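Local structure of methylmalonyl-CoA epimerase, mitochondrial (3RMU) at residues A[109-121]-A[125-134]. The protein interconverts the (R) and (S) forms of methylmalonyl-CoA in mitochondrial propionyl-CoA metabolism, as a cobalt-binding epimerase. Residues are numbered along the deposited sequence; the frame is centred on the assembly and turned at random.
Sequences IGAHGKPVIFLHP and GGVLVELEQA. With CO (cobalt (II) ion), chain E.
Glu130 runs out straight, with CG opposite the backbone N (chi1 171°) and chi2 fully extended, and this lays its chain alongside Phe118. Glu130 CG sits over one face of the Phe118 ring, offset toward the rim, in a CH-pi contact 4.0 Å from the centroid. Ring and carboxylate planes are only 21° apart. Beyond the ring, Glu130 OE1 binds the cobalt ion at 1.9 Å. His8 and His80 complete the protein ligands, and three waters fill the other positions. The Phe118 ring also meets His80 edge-to-face, so it touches two of the metal ligands. Glu130 OE2 lies 3.5 Å from Val116 CG1.

The backbones form an antiparallel beta hairpin of the VOC (glyoxalase) fold. Ile117 and Leu131 are a hydrogen-bonded pair, as are Leu119 and Val129. Val116-Glu132 and Phe118-Glu130 are non-hydrogen-bonded pairs. On the face carrying Ile117, Leu119, Val129 and Leu131, away from the metal, Leu119 CD1 packs against Leu131 CD1 at 3.9 Å. Helix 88-97 packs on this face, and Leu27 of the second subunit touches Leu119.

Glu132 is also extended and reaches the type I turn at Gly110-Gly113. Its OE2 accepts a nearly straight hydrogen bond from His112 ND1 at 2.8 Å, through the syn lone pair and in the ring plane. The carboxylate is turned 76° from that ring. His112 NE2 is hydrogen-bonded to Glu55 OE2, so both ring nitrogens are bonded. Water 1 donates to Glu132 OE1 (2.7 Å) and accepts from Lys114 N, tying the carboxylate to the loop backbone. Lys114 NZ hydrogen-bonds to the terminal Ala134 O at 3.2 Å.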
loop_
_atom_site.group_PDB
_atom_site.type_symbol
_atom_site.label_atom_id
_atom_site.label_comp_id
_atom_site.label_asym_id
_atom_site.label_seq_id
_atom_site.Cartn_x
_atom_site.Cartn_y
_atom_site.Cartn_z
ATOM N N ILE A 109 10.831 4.310 18.715
ATOM C CA ILE A 109 9.935 5.431 18.488
ATOM C C ILE A 109 10.025 5.756 16.993
ATOM O O ILE A 109 11.123 5.991 16.487
ATOM C CB ILE A 109 10.301 6.657 19.316
ATOM C CG1 ILE A 109 10.332 6.309 20.807
ATOM C CG2 ILE A 109 9.287 7.762 19.084
ATOM C CD1 ILE A 109 9.008 5.826 21.350
ATOM N N GLY A 110 8.886 5.708 16.295
ATOM C CA GLY A 110 8.813 6.068 14.859
ATOM C C GLY A 110 8.643 7.562 14.600
ATOM O O GLY A 110 8.650 8.374 15.535
ATOM N N ALA A 111 8.459 7.943 13.326
ATOM C CA ALA A 111 8.487 9.381 12.946
ATOM C C ALA A 111 7.335 10.187 13.534
ATOM O O ALA A 111 7.423 11.426 13.640
ATOM C CB ALA A 111 8.506 9.546 11.467
ATOM N N HIS A 112 6.266 9.494 13.942
ATOM C CA HIS A 112 5.104 10.172 14.508
ATOM C C HIS A 112 5.261 10.414 16.011
ATOM O O HIS A 112 4.370 10.975 16.663
ATOM C CB HIS A 112 3.831 9.372 14.222
ATOM C CG HIS A 112 3.653 8.998 12.776
ATOM N ND1 HIS A 112 2.942 7.885 12.386
ATOM C CD2 HIS A 112 4.106 9.573 11.635
ATOM C CE1 HIS A 112 2.947 7.799 11.068
ATOM N NE2 HIS A 112 3.656 8.803 10.587
ATOM N N GLY A 113 6.402 10.011 16.556
ATOM C CA GLY A 113 6.668 10.166 17.988
ATOM C C GLY A 113 6.016 9.072 18.814
ATOM O O GLY A 113 5.960 9.191 20.038
ATOM N N LYS A 114 5.537 8.003 18.153
ATOM C CA LYS A 114 4.825 6.890 18.824
ATOM C C LYS A 114 5.642 5.602 18.738
ATOM O O LYS A 114 6.417 5.437 17.806
ATOM C CB LYS A 114 3.479 6.657 18.148
ATOM C CG LYS A 114 2.469 7.785 18.337
ATOM C CD LYS A 114 1.665 7.568 19.603
ATOM C CE LYS A 114 0.643 8.670 19.815
ATOM N NZ LYS A 114 -0.202 8.861 18.598
ATOM N N PRO A 115 5.492 4.689 19.722
ATOM C CA PRO A 115 6.245 3.431 19.606
ATOM C C PRO A 115 5.764 2.614 18.394
ATOM O O PRO A 115 4.568 2.644 18.103
ATOM C CB PRO A 115 5.955 2.695 20.924
ATOM C CG PRO A 115 4.897 3.465 21.641
ATOM C CD PRO A 115 4.664 4.765 20.940
ATOM N N VAL A 116 6.687 1.948 17.683
ATOM C CA VAL A 116 6.340 1.077 16.553
ATOM C C VAL A 116 7.153 -0.189 16.565
ATOM O O VAL A 116 8.215 -0.241 17.155
ATOM C CB VAL A 116 6.641 1.739 15.146
ATOM C CG1 VAL A 116 5.853 3.051 14.972
ATOM C CG2 VAL A 116 8.137 1.987 15.020
ATOM N N ILE A 117 6.635 -1.200 15.884
ATOM C CA ILE A 117 7.359 -2.440 15.593
ATOM C C ILE A 117 7.097 -2.839 14.135
ATOM O O ILE A 117 6.048 -2.488 13.554
ATOM C CB ILE A 117 6.933 -3.572 16.561
ATOM C CG1 ILE A 117 7.789 -4.837 16.364
ATOM C CG2 ILE A 117 5.442 -3.923 16.423
ATOM C CD1 ILE A 117 8.176 -5.557 17.667
ATOM N N PHE A 118 8.036 -3.548 13.526
ATOM C CA PHE A 118 7.855 -4.009 12.161
ATOM C C PHE A 118 7.778 -5.545 12.124
ATOM O O PHE A 118 8.493 -6.236 12.862
ATOM C CB PHE A 118 8.996 -3.493 11.268
ATOM C CG PHE A 118 8.898 -2.013 10.937
ATOM C CD1 PHE A 118 8.314 -1.589 9.745
ATOM C CD2 PHE A 118 9.391 -1.051 11.816
ATOM C CE1 PHE A 118 8.244 -0.216 9.410
ATOM C CE2 PHE A 118 9.306 0.328 11.506
ATOM C CZ PHE A 118 8.728 0.735 10.299
ATOM N N LEU A 119 6.882 -6.066 11.293
ATOM C CA LEU A 119 6.823 -7.498 10.945
ATOM C C LEU A 119 7.204 -7.654 9.482
ATOM O O LEU A 119 6.613 -7.036 8.592
ATOM C CB LEU A 119 5.408 -8.066 11.105
ATOM C CG LEU A 119 4.700 -8.003 12.466
ATOM C CD1 LEU A 119 4.884 -6.692 13.128
ATOM C CD2 LEU A 119 3.222 -8.238 12.271
ATOM N N HIS A 120 8.167 -8.511 9.217
ATOM C CA HIS A 120 8.605 -8.722 7.844
ATOM C C HIS A 120 7.688 -9.721 7.117
ATOM O O HIS A 120 6.773 -10.302 7.728
ATOM C CB HIS A 120 10.090 -9.080 7.849
ATOM C CG HIS A 120 10.940 -7.982 8.418
ATOM N ND1 HIS A 120 10.836 -7.571 9.732
ATOM C CD2 HIS A 120 11.864 -7.174 7.844
ATOM C CE1 HIS A 120 11.673 -6.573 9.948
ATOM N NE2 HIS A 120 12.310 -6.312 8.818
ATOM N N PRO A 121 7.862 -9.862 5.796
ATOM C CA PRO A 121 7.014 -10.792 5.036
ATOM C C PRO A 121 7.345 -12.281 5.254
ATOM O O PRO A 121 7.349 -13.040 4.294
ATOM C CB PRO A 121 7.280 -10.396 3.563
ATOM C CG PRO A 121 8.087 -9.113 3.615
ATOM C CD PRO A 121 8.781 -9.105 4.923
ATOM N N GLY A 125 2.117 -13.154 4.965
ATOM C CA GLY A 125 1.346 -11.904 4.899
ATOM C C GLY A 125 1.618 -10.978 3.709
ATOM O O GLY A 125 0.929 -9.954 3.540
ATOM N N GLY A 126 2.637 -11.303 2.910
ATOM C CA GLY A 126 2.928 -10.596 1.652
ATOM C C GLY A 126 3.647 -9.234 1.658
ATOM O O GLY A 126 4.183 -8.850 0.621
ATOM N N VAL A 127 3.672 -8.508 2.789
ATOM C CA VAL A 127 4.206 -7.132 2.850
ATOM C C VAL A 127 4.964 -6.812 4.156
ATOM O O VAL A 127 4.714 -7.452 5.185
ATOM C CB VAL A 127 3.034 -6.125 2.742
ATOM C CG1 VAL A 127 2.100 -6.256 3.934
ATOM C CG2 VAL A 127 3.538 -4.718 2.653
ATOM N N LEU A 128 5.828 -5.783 4.148
ATOM C CA LEU A 128 6.373 -5.225 5.405
ATOM C C LEU A 128 5.305 -4.451 6.141
ATOM O O LEU A 128 4.756 -3.480 5.615
ATOM C CB LEU A 128 7.611 -4.364 5.156
ATOM C CG LEU A 128 8.184 -3.604 6.357
ATOM C CD1 LEU A 128 8.781 -4.552 7.402
ATOM C CD2 LEU A 128 9.280 -2.639 5.896
ATOM N N VAL A 129 5.014 -4.879 7.357
ATOM C CA VAL A 129 3.953 -4.282 8.155
ATOM C C VAL A 129 4.541 -3.585 9.379
ATOM O O VAL A 129 5.290 -4.182 10.147
ATOM C CB VAL A 129 2.909 -5.296 8.590
ATOM C CG1 VAL A 129 1.855 -4.617 9.495
ATOM C CG2 VAL A 129 2.245 -6.000 7.359
ATOM N N GLU A 130 4.202 -2.303 9.531
ATOM C CA GLU A 130 4.599 -1.497 10.717
ATOM C C GLU A 130 3.342 -1.438 11.568
ATOM O O GLU A 130 2.248 -1.212 11.049
ATOM C CB GLU A 130 4.974 -0.102 10.218
ATOM C CG GLU A 130 5.223 0.973 11.259
ATOM C CD GLU A 130 5.586 2.346 10.659
ATOM O OE1 GLU A 130 5.362 2.721 9.441
ATOM O OE2 GLU A 130 6.182 3.090 11.489
ATOM N N LEU A 131 3.470 -1.746 12.839
ATOM C CA LEU A 131 2.381 -1.608 13.814
ATOM C C LEU A 131 2.716 -0.435 14.713
ATOM O O LEU A 131 3.833 -0.315 15.207
ATOM C CB LEU A 131 2.202 -2.858 14.662
ATOM C CG LEU A 131 1.772 -4.127 13.901
ATOM C CD1 LEU A 131 1.708 -5.337 14.838
ATOM C CD2 LEU A 131 0.427 -3.881 13.187
ATOM N N GLU A 132 1.730 0.430 14.927
ATOM C CA GLU A 132 1.978 1.671 15.641
ATOM C C GLU A 132 0.911 1.896 16.653
ATOM O O GLU A 132 -0.270 1.690 16.405
ATOM C CB GLU A 132 2.073 2.857 14.653
ATOM C CG GLU A 132 2.234 4.213 15.362
ATOM C CD GLU A 132 2.495 5.381 14.406
ATOM O OE1 GLU A 132 3.664 5.663 14.062
ATOM O OE2 GLU A 132 1.527 6.030 14.003
ATOM N N GLN A 133 1.340 2.312 17.829
ATOM C CA GLN A 133 0.451 2.575 18.918
ATOM C C GLN A 133 -0.584 3.630 18.528
ATOM O O GLN A 133 -0.208 4.722 18.111
ATOM C CB GLN A 133 1.308 3.074 20.098
ATOM C CG GLN A 133 0.532 3.536 21.280
ATOM C CD GLN A 133 -0.096 2.410 22.021
ATOM O OE1 GLN A 133 0.570 1.700 22.783
ATOM N NE2 GLN A 133 -1.394 2.248 21.837
ATOM N N ALA A 134 -1.871 3.314 18.700
ATOM C CA ALA A 134 -2.954 4.281 18.453
ATOM C C ALA A 134 -2.839 5.482 19.386
ATOM O O ALA A 134 -2.252 6.505 19.034
ATOM C CB ALA A 134 -4.329 3.619 18.623
ATOM O OXT ALA A 134 -3.329 5.468 20.524
HETATM CO CO CO E . 5.793 4.097 8.270
HETATM O O HOH W 1 5.695 6.738 15.397
HETATM O O HOH W 2 7.917 4.480 9.135
HETATM O O HOH W 3 6.288 5.960 9.635
HETATM O O HOH W 4 6.576 5.731 6.798
#